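Local atomic coordinates of probable FAD-dependent oxidoreductase PA4991 (Pseudomonas aeruginosa PAO1, PDB entry 5EZ7), a protein that probably acts as an FAD-dependent oxidoreductase on a still unknown substrate, carrying one flavin cofactor per subunit and being essential for growth in cystic fibrosis sputum. Residues Pro180-Arg185 with Arg215-Glu220; Gly209-Leu214 with Met224-Leu229; Lys141-Lys146 with Leu300-Leu305. All coordinates share one frame; numbering follows the deposited sequence.

Contact 1 (Pro180-Arg185 with Arg215-Glu220)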
# COMPACT_ATOMS: atom_id res chain seq x y z
N PRO A 180 11.00 -4.78 23.73
CA PRO A 180 12.35 -5.05 23.25
C PRO A 180 13.04 -6.20 24.01
O PRO A 180 12.80 -6.42 25.17
CB PRO A 180 13.10 -3.73 23.47
CG PRO A 180 12.32 -2.98 24.52
CD PRO A 180 10.94 -3.58 24.59
N LEU A 181 13.87 -6.93 23.30
CA LEU A 181 14.66 -7.99 23.88
C LEU A 181 16.08 -7.48 23.71
O LEU A 181 16.56 -7.36 22.59
CB LEU A 181 14.40 -9.24 23.07
CG LEU A 181 14.96 -10.55 23.48
CD1 LEU A 181 14.42 -10.89 24.86
CD2 LEU A 181 14.54 -11.58 22.43
N ARG A 182 16.70 -7.10 24.83
CA ARG A 182 18.03 -6.50 24.83
C ARG A 182 19.14 -7.48 25.18
O ARG A 182 18.89 -8.49 25.80
CB ARG A 182 18.09 -5.39 25.88
CG ARG A 182 17.10 -4.26 25.68
CD ARG A 182 17.57 -3.29 24.62
NE ARG A 182 16.61 -2.19 24.50
CZ ARG A 182 16.52 -1.35 23.47
NH1 ARG A 182 17.35 -1.45 22.41
NH2 ARG A 182 15.60 -0.39 23.48
N GLU A 183 20.36 -7.15 24.76
CA GLU A 183 21.59 -7.74 25.29
C GLU A 183 22.55 -6.60 25.61
O GLU A 183 23.34 -6.19 24.76
CB GLU A 183 22.23 -8.69 24.29
CG GLU A 183 21.69 -10.11 24.40
CD GLU A 183 22.03 -10.98 23.19
OE1 GLU A 183 23.03 -10.68 22.50
OE2 GLU A 183 21.28 -11.96 22.94
N GLY A 184 22.46 -6.11 26.84
CA GLY A 184 23.07 -4.85 27.19
C GLY A 184 22.31 -3.77 26.46
O GLY A 184 21.09 -3.63 26.62
N ARG A 185 23.00 -3.03 25.61
CA ARG A 185 22.36 -1.98 24.84
C ARG A 185 21.88 -2.46 23.46
O ARG A 185 21.09 -1.79 22.82
CB ARG A 185 23.29 -0.76 24.78
CG ARG A 185 23.65 -0.21 26.18
CD ARG A 185 22.39 0.11 27.03
NE ARG A 185 22.64 0.88 28.26
CZ ARG A 185 22.89 2.19 28.34
NH1 ARG A 185 22.98 2.94 27.24
NH2 ARG A 185 23.08 2.76 29.52
N ARG A 215 8.81 4.65 20.16
CA ARG A 215 8.79 5.09 21.57
C ARG A 215 9.01 3.93 22.53
O ARG A 215 9.75 4.08 23.49
CB ARG A 215 7.51 5.82 21.95
CG ARG A 215 7.64 7.33 21.88
CD ARG A 215 6.29 8.03 21.91
NE ARG A 215 6.19 9.10 20.90
CZ ARG A 215 5.08 9.47 20.24
NH1 ARG A 215 3.90 8.86 20.40
NH2 ARG A 215 5.17 10.48 19.37
N GLU A 216 8.38 2.80 22.23
CA GLU A 216 8.62 1.54 22.95
C GLU A 216 10.10 1.09 23.04
O GLU A 216 10.52 0.50 24.04
CB GLU A 216 7.77 0.40 22.33
CG GLU A 216 6.46 0.12 23.04
CD GLU A 216 6.68 -0.13 24.53
OE1 GLU A 216 6.32 0.79 25.33
OE2 GLU A 216 7.25 -1.20 24.90
N LEU A 217 10.87 1.37 22.00
CA LEU A 217 12.31 1.17 21.99
C LEU A 217 13.11 2.36 22.57
O LEU A 217 14.32 2.37 22.48
CB LEU A 217 12.76 0.91 20.56
CG LEU A 217 12.10 -0.35 20.00
CD1 LEU A 217 11.95 -0.29 18.50
CD2 LEU A 217 12.93 -1.54 20.39
N GLY A 218 12.43 3.33 23.20
CA GLY A 218 13.07 4.56 23.66
C GLY A 218 13.63 5.49 22.60
O GLY A 218 14.53 6.25 22.89
N LEU A 219 13.09 5.45 21.38
CA LEU A 219 13.54 6.32 20.28
C LEU A 219 12.49 7.32 19.84
O LEU A 219 11.30 7.08 19.93
CB LEU A 219 13.93 5.47 19.08
CG LEU A 219 15.03 4.44 19.33
CD1 LEU A 219 15.19 3.60 18.07
CD2 LEU A 219 16.33 5.12 19.75
N GLU A 220 12.97 8.45 19.34
CA GLU A 220 12.12 9.50 18.80
C GLU A 220 12.43 9.86 17.32
O GLU A 220 11.64 10.55 16.65
CB GLU A 220 12.27 10.71 19.69
CG GLU A 220 11.88 10.41 21.14
CD GLU A 220 11.62 11.67 21.96
OE1 GLU A 220 10.89 12.57 21.47
OE2 GLU A 220 12.12 11.76 23.11
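A Schellman motif ends helix 210-216, and the turn it makes is what Pro180 and Arg182 of strand 178-183 touch, a worked example of how a helix terminus can offer both an apolar side chain and a backbone carbonyl to a neighbouring strand. Gly218, with its positive phi, is the C-prime residue: its N is hydrogen-bonded to Arg215 O at 2.8 Å, and Leu219 N reaches back to Leu214 O. Leu217, the first residue to leave helical geometry, carries most of the contact on this side. With chi1 at -61°, its CG is turned opposite the carbonyl carbon, which helps carry the CD2 branch toward the pyrrolidine of Pro180, with CD2 3.8 Å from Pro180 CB. Further round the same ring, Pro180 CG rests 3.9 Å from Glu216 O, a van der Waals touch on a carbonyl oxygen of the last helical turn. The polar half of the contact belongs to Arg182. Its chain bends at chi2 (-79°) and then runs on toward the turn, so that NH2 reaches Leu217 O at 3.2 Å. The oxygen lies at the edge of the guanidinium, near its plane, but the N-H...O angle of 131° makes this a weak hydrogen bond. The turn thus presents Leu217 twice, through its side chain to the proline and through its carbonyl to the arginine. Strand 178-183 is one of the two outermost strands of a four-stranded mixed sheet, paired with strand 186-192, whose Leu187 is touched by Pro180, Arg182 and Leu217 alike. Beyond the turn, Leu217 and Leu219 both pack on Leu339 of strand 339-343, in the six-stranded mixed sheet.

Contact 2 (Gly209-Leu214 with Met224-Leu229). With FAD (flavin-adenine dinucleotide), chain B.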
# COMPACT_ATOMS: atom_id res chain seq x y z
N GLY A 209 1.74 2.80 12.86
CA GLY A 209 2.23 2.18 14.08
C GLY A 209 3.72 2.35 14.36
O GLY A 209 4.14 2.09 15.49
N ASN A 210 4.53 2.74 13.36
CA ASN A 210 5.99 2.95 13.60
C ASN A 210 6.29 3.95 14.71
O ASN A 210 7.26 3.75 15.45
CB ASN A 210 6.76 3.34 12.34
CG ASN A 210 7.11 2.17 11.45
OD1 ASN A 210 6.98 1.01 11.84
ND2 ASN A 210 7.52 2.47 10.21
N GLU A 211 5.48 5.00 14.84
CA GLU A 211 5.74 6.02 15.86
C GLU A 211 5.81 5.44 17.32
O GLU A 211 6.82 5.58 18.01
CB GLU A 211 4.71 7.14 15.74
CG GLU A 211 4.98 8.37 16.61
CD GLU A 211 3.97 9.48 16.35
OE1 GLU A 211 4.38 10.58 15.96
OE2 GLU A 211 2.76 9.23 16.50
N ALA A 212 4.73 4.78 17.74
CA ALA A 212 4.63 4.13 19.08
C ALA A 212 5.61 2.96 19.29
O ALA A 212 6.09 2.73 20.40
CB ALA A 212 3.19 3.65 19.32
N LEU A 213 5.89 2.19 18.25
CA LEU A 213 6.98 1.20 18.33
C LEU A 213 8.36 1.84 18.58
O LEU A 213 9.16 1.30 19.37
CB LEU A 213 7.04 0.36 17.08
CG LEU A 213 5.91 -0.66 16.95
CD1 LEU A 213 5.81 -1.14 15.51
CD2 LEU A 213 6.15 -1.81 17.89
N LEU A 214 8.65 2.94 17.90
CA LEU A 214 9.88 3.66 18.18
C LEU A 214 9.92 4.12 19.63
O LEU A 214 10.93 3.91 20.29
CB LEU A 214 10.11 4.81 17.20
CG LEU A 214 10.41 4.35 15.77
CD1 LEU A 214 10.35 5.55 14.86
CD2 LEU A 214 11.77 3.68 15.63
N MET A 224 7.68 11.00 12.40
CA MET A 224 6.65 10.61 11.46
C MET A 224 5.68 11.74 11.34
O MET A 224 5.47 12.46 12.33
CB MET A 224 5.91 9.39 12.01
CG MET A 224 5.02 8.71 10.98
SD MET A 224 4.26 7.23 11.69
CE MET A 224 2.97 8.02 12.66
N GLN A 225 5.06 11.89 10.16
CA GLN A 225 3.92 12.79 9.99
C GLN A 225 2.71 11.98 9.50
O GLN A 225 2.86 10.90 8.97
CB GLN A 225 4.20 13.97 9.03
CG GLN A 225 4.52 13.56 7.58
CD GLN A 225 4.68 14.74 6.62
OE1 GLN A 225 4.60 15.86 7.02
NE2 GLN A 225 4.88 14.47 5.34
N ARG A 226 1.53 12.55 9.69
CA ARG A 226 0.25 11.95 9.33
C ARG A 226 -0.47 12.95 8.43
O ARG A 226 -0.70 14.06 8.83
CB ARG A 226 -0.56 11.68 10.59
CG ARG A 226 -0.13 10.46 11.41
CD ARG A 226 -1.07 10.20 12.57
NE ARG A 226 -0.31 9.83 13.75
CZ ARG A 226 -0.30 8.64 14.36
NH1 ARG A 226 -1.07 7.66 13.95
NH2 ARG A 226 0.49 8.45 15.41
N ARG A 227 -0.75 12.59 7.19
CA ARG A 227 -1.42 13.51 6.28
C ARG A 227 -2.74 12.90 5.93
O ARG A 227 -2.79 11.94 5.15
CB ARG A 227 -0.60 13.77 5.05
CG ARG A 227 0.60 14.64 5.37
CD ARG A 227 1.66 14.49 4.29
NE ARG A 227 1.17 15.03 3.02
CZ ARG A 227 1.18 14.42 1.84
NH1 ARG A 227 0.68 15.05 0.77
NH2 ARG A 227 1.68 13.21 1.67
N PRO A 228 -3.82 13.43 6.52
CA PRO A 228 -5.10 12.77 6.32
C PRO A 228 -5.65 12.90 4.87
O PRO A 228 -5.25 13.78 4.11
CB PRO A 228 -5.99 13.45 7.35
CG PRO A 228 -5.45 14.85 7.40
CD PRO A 228 -3.96 14.73 7.22
N LEU A 229 -6.49 11.95 4.49
CA LEU A 229 -7.29 12.00 3.26
C LEU A 229 -8.76 11.81 3.64
O LEU A 229 -9.05 11.14 4.63
CB LEU A 229 -6.85 10.87 2.31
CG LEU A 229 -5.55 11.14 1.54
CD1 LEU A 229 -5.10 9.87 0.89
CD2 LEU A 229 -5.69 12.21 0.47
PA FAD B . 0.32 -0.06 6.15
O1A FAD B . -0.42 -0.60 4.97
O2A FAD B . -0.30 1.00 7.02
O5B FAD B . 0.72 -1.31 7.04
C5B FAD B . 1.23 -1.18 8.35
C4B FAD B . 0.85 -2.46 9.07
O4B FAD B . 1.49 -2.49 10.35
C3B FAD B . -0.67 -2.55 9.28
O3B FAD B . -1.19 -3.76 8.73
C2B FAD B . -0.81 -2.50 10.79
O2B FAD B . -1.90 -3.25 11.32
C1B FAD B . 0.55 -3.00 11.28
N9A FAD B . 0.91 -2.51 12.61
C8A FAD B . 0.76 -1.26 13.08
N7A FAD B . 1.19 -1.18 14.35
C5A FAD B . 1.63 -2.39 14.70
C6A FAD B . 2.20 -2.98 15.92
N6A FAD B . 2.39 -2.19 17.00
N1A FAD B . 2.54 -4.28 15.92
C2A FAD B . 2.35 -5.04 14.83
N3A FAD B . 1.83 -4.58 13.67
C4A FAD B . 1.45 -3.28 13.56
N1 FAD B . 0.15 4.45 -3.15
C2 FAD B . 0.27 4.15 -4.46
O2 FAD B . 1.40 3.82 -4.91
N3 FAD B . -0.77 4.20 -5.31
C4 FAD B . -1.99 4.55 -4.92
O4 FAD B . -2.94 4.57 -5.72
C4X FAD B . -2.20 4.89 -3.51
N5 FAD B . -3.41 5.25 -3.05
C5X FAD B . -3.60 5.55 -1.75
C6 FAD B . -4.87 5.91 -1.32
C7 FAD B . -5.10 6.21 0.00
C7M FAD B . -6.49 6.58 0.45
C8 FAD B . -3.99 6.14 0.98
C8M FAD B . -4.18 6.45 2.45
C9 FAD B . -2.72 5.80 0.54
C9A FAD B . -2.47 5.50 -0.79
N10 FAD B . -1.18 5.13 -1.27
C10 FAD B . -1.02 4.81 -2.62
C1' FAD B . -0.03 5.03 -0.38
C2' FAD B . 0.01 3.62 0.18
O2' FAD B . -1.29 3.17 0.58
C3' FAD B . 0.99 3.52 1.33
O3' FAD B . 2.21 4.20 0.97
C4' FAD B . 1.31 2.06 1.65
O4' FAD B . 0.16 1.23 1.54
C5' FAD B . 1.87 1.91 3.06
O5' FAD B . 2.30 0.55 3.24
P FAD B . 2.82 0.10 4.69
O1P FAD B . 2.91 -1.40 4.71
O2P FAD B . 4.02 0.93 4.97
O3P FAD B . 1.68 0.65 5.67
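Glu211 of helix 210-216 meets both Met224 and Arg226 at the start of strand 224-236, so one side chain joins the Rossmann-type part of this DAO-family fold to the large mixed sheet. The shortest contact is a salt bridge: Glu211 OE2 stands 2.6 Å from Arg226 NH2. The guanidinium approaches the oxygen on its syn side but 32° out of the carboxylate plane, and the N-H...O angle is only 132°, so the bond is short yet bent. The two planes are turned 51° apart, and a single nitrogen makes the bridge, unlike the paired, coplanar arrangement of a bidentate one. The methyl end of Met224 touches both partners of the salt bridge. Bent at its last torsion, the chain brings CE to 3.6 Å from Glu211 CB, while the same methyl lies over one face of the Arg226 guanidinium, toward its rim.

Around these pieces lies a second shell. Glu211 OE1 has a long, weak ion pair with Arg215 one helical turn on, and Met224 also touches Trp343 of strand 339-343. The side chain of Asn210 is held by the preceding loop, its OD1 accepting a hydrogen bond from Ala206 N. Strand 224-236 is tied to strand 309-320 through backbone bonds from Gln225, Arg227 and Leu229.

Both segments also border the cofactor, at opposite ends of it. Leu213 packs against the adenine amino group, Gly209 CA lies 3.5 Å from N7A of the same ring system, and Leu229 CD1 touches the flavin methyl C7M at 3.6 Å.

Contact 3 (Lys141-Lys146 with Leu300-Leu305); sequences KGFKGK and LPWIDL
Trp302 makes the close part of this contact, setting the six-membered side of its indole against the backbone of Gly142 and Phe143. Its CZ3 lies 3.8 Å from Gly142 C, and the adjoining CH2 comes within 3.9 Å of Phe143 CA; both backbone atoms approach the indole obliquely. Gly142 brings only bare backbone to the ring. The Phe143 side chain adds less: its CB is 4.2 Å from Trp302 CH2, which sits at the edge of the phenyl ring, so the two aromatic groups do not stack.

The indole is delivered by a type I beta turn from Leu300 to Ile303, closed by Ile303 N to Leu300 O at 3.2 Å, just where helix 285-299 has ended and before strand 309-320 begins. With chi1 at 46°, Trp302 CG stands between its own backbone N and carbonyl carbon, and the ring folds back over the turn until one face lies above Leu300 CA. Its NE1 is hydrogen-bonded to Ala137 O, in the same loop that leads to Gly142.

Outside this patch the loops part: Lys141, Lys144 and Lys146 are exposed, Lys141 points away from the turn, and the end of Lys144 leads away from it.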
# COMPACT_ATOMS: atom_id res chain seq x y z
N LYS A 141 -20.78 9.55 -26.33
CA LYS A 141 -20.65 10.60 -27.36
C LYS A 141 -20.51 12.00 -26.76
O LYS A 141 -19.94 12.90 -27.39
CB LYS A 141 -21.87 10.58 -28.29
CG LYS A 141 -22.20 9.22 -28.87
CD LYS A 141 -22.97 9.31 -30.18
CE LYS A 141 -22.04 9.59 -31.37
NZ LYS A 141 -21.13 8.46 -31.71
N GLY A 142 -21.07 12.18 -25.56
CA GLY A 142 -20.88 13.37 -24.73
C GLY A 142 -19.46 13.57 -24.21
O GLY A 142 -19.12 14.66 -23.74
N PHE A 143 -18.61 12.53 -24.27
CA PHE A 143 -17.23 12.71 -23.90
C PHE A 143 -16.52 13.65 -24.85
O PHE A 143 -16.27 13.30 -26.00
CB PHE A 143 -16.43 11.42 -23.89
CG PHE A 143 -15.00 11.63 -23.45
CD1 PHE A 143 -14.72 12.32 -22.25
CD2 PHE A 143 -13.94 11.17 -24.22
CE1 PHE A 143 -13.41 12.53 -21.84
CE2 PHE A 143 -12.63 11.36 -23.79
CZ PHE A 143 -12.37 12.04 -22.60
N LYS A 144 -16.19 14.82 -24.33
CA LYS A 144 -15.41 15.83 -25.03
C LYS A 144 -14.09 15.85 -24.29
O LYS A 144 -14.00 15.36 -23.16
CB LYS A 144 -16.12 17.18 -24.96
CG LYS A 144 -17.58 17.13 -25.41
CD LYS A 144 -18.37 18.42 -25.19
CE LYS A 144 -18.08 19.49 -26.23
NZ LYS A 144 -18.13 18.99 -27.63
N GLY A 145 -13.06 16.40 -24.92
CA GLY A 145 -11.73 16.33 -24.34
C GLY A 145 -11.07 15.01 -24.70
O GLY A 145 -11.55 14.28 -25.58
N LYS A 146 -9.98 14.70 -24.00
CA LYS A 146 -9.09 13.65 -24.45
C LYS A 146 -8.47 12.88 -23.32
O LYS A 146 -8.17 13.42 -22.25
CB LYS A 146 -7.99 14.21 -25.35
CG LYS A 146 -7.71 15.71 -25.22
CD LYS A 146 -6.80 16.18 -26.34
CE LYS A 146 -7.51 16.12 -27.69
NZ LYS A 146 -6.80 16.93 -28.70
N LEU A 300 -18.89 13.18 -15.62
CA LEU A 300 -19.46 11.93 -16.14
C LEU A 300 -21.01 11.97 -16.10
O LEU A 300 -21.67 11.11 -15.57
CB LEU A 300 -18.95 10.76 -15.30
CG LEU A 300 -17.44 10.52 -15.40
CD1 LEU A 300 -16.93 9.65 -14.27
CD2 LEU A 300 -17.07 9.90 -16.73
N PRO A 301 -21.62 13.00 -16.68
CA PRO A 301 -23.09 13.11 -16.63
C PRO A 301 -23.92 11.94 -17.26
O PRO A 301 -25.07 11.79 -16.93
CB PRO A 301 -23.37 14.39 -17.39
CG PRO A 301 -22.17 14.58 -18.28
CD PRO A 301 -21.01 14.00 -17.57
N TRP A 302 -23.31 11.14 -18.12
CA TRP A 302 -23.99 10.03 -18.80
C TRP A 302 -24.19 8.81 -17.90
O TRP A 302 -24.81 7.85 -18.33
CB TRP A 302 -23.27 9.65 -20.12
CG TRP A 302 -21.78 9.53 -20.02
CD1 TRP A 302 -21.06 8.39 -19.72
CD2 TRP A 302 -20.82 10.58 -20.14
NE1 TRP A 302 -19.72 8.68 -19.69
CE2 TRP A 302 -19.54 10.01 -19.95
CE3 TRP A 302 -20.92 11.95 -20.42
CZ2 TRP A 302 -18.36 10.76 -20.01
CZ3 TRP A 302 -19.73 12.71 -20.47
CH2 TRP A 302 -18.48 12.11 -20.27
N ILE A 303 -23.62 8.82 -16.70
CA ILE A 303 -23.81 7.77 -15.69
C ILE A 303 -24.79 8.21 -14.58
O ILE A 303 -24.44 9.03 -13.73
CB ILE A 303 -22.45 7.39 -15.03
CG1 ILE A 303 -21.39 6.96 -16.06
CG2 ILE A 303 -22.61 6.25 -14.02
CD1 ILE A 303 -21.71 5.72 -16.87
N ASP A 304 -26.01 7.65 -14.60
CA ASP A 304 -27.08 7.96 -13.61
C ASP A 304 -26.72 7.43 -12.21
O ASP A 304 -26.69 6.23 -11.98
CB ASP A 304 -28.45 7.38 -14.04
CG ASP A 304 -29.66 7.96 -13.23
OD1 ASP A 304 -29.49 8.65 -12.19
OD2 ASP A 304 -30.81 7.72 -13.65
N LEU A 305 -26.46 8.36 -11.30
CA LEU A 305 -26.14 8.07 -9.92
C LEU A 305 -27.35 8.20 -8.97
O LEU A 305 -27.19 8.04 -7.76
CB LEU A 305 -24.97 8.96 -9.47
CG LEU A 305 -23.66 8.74 -10.29
CD1 LEU A 305 -22.57 9.71 -9.86
CD2 LEU A 305 -23.11 7.30 -10.21

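In the fold
All three are surface contacts, none with a buried touching residue, but their chemistry follows their place. Contacts 1 and 2 share helix 210-216: contact 2 uses its first part, contact 1 its C-terminal end, and the Schellman turn at that end joins them. Contact 2, nearest the chain's centre and bordering the FAD, relies on a salt bridge; contact 1, farther out on an edge strand, has apolar packing and one weak hydrogen bond. Contact 3 joins two loops on the other side of the chain's centre from contact 1, their centres about 57 Å apart, and depends on an aromatic ring against backbone.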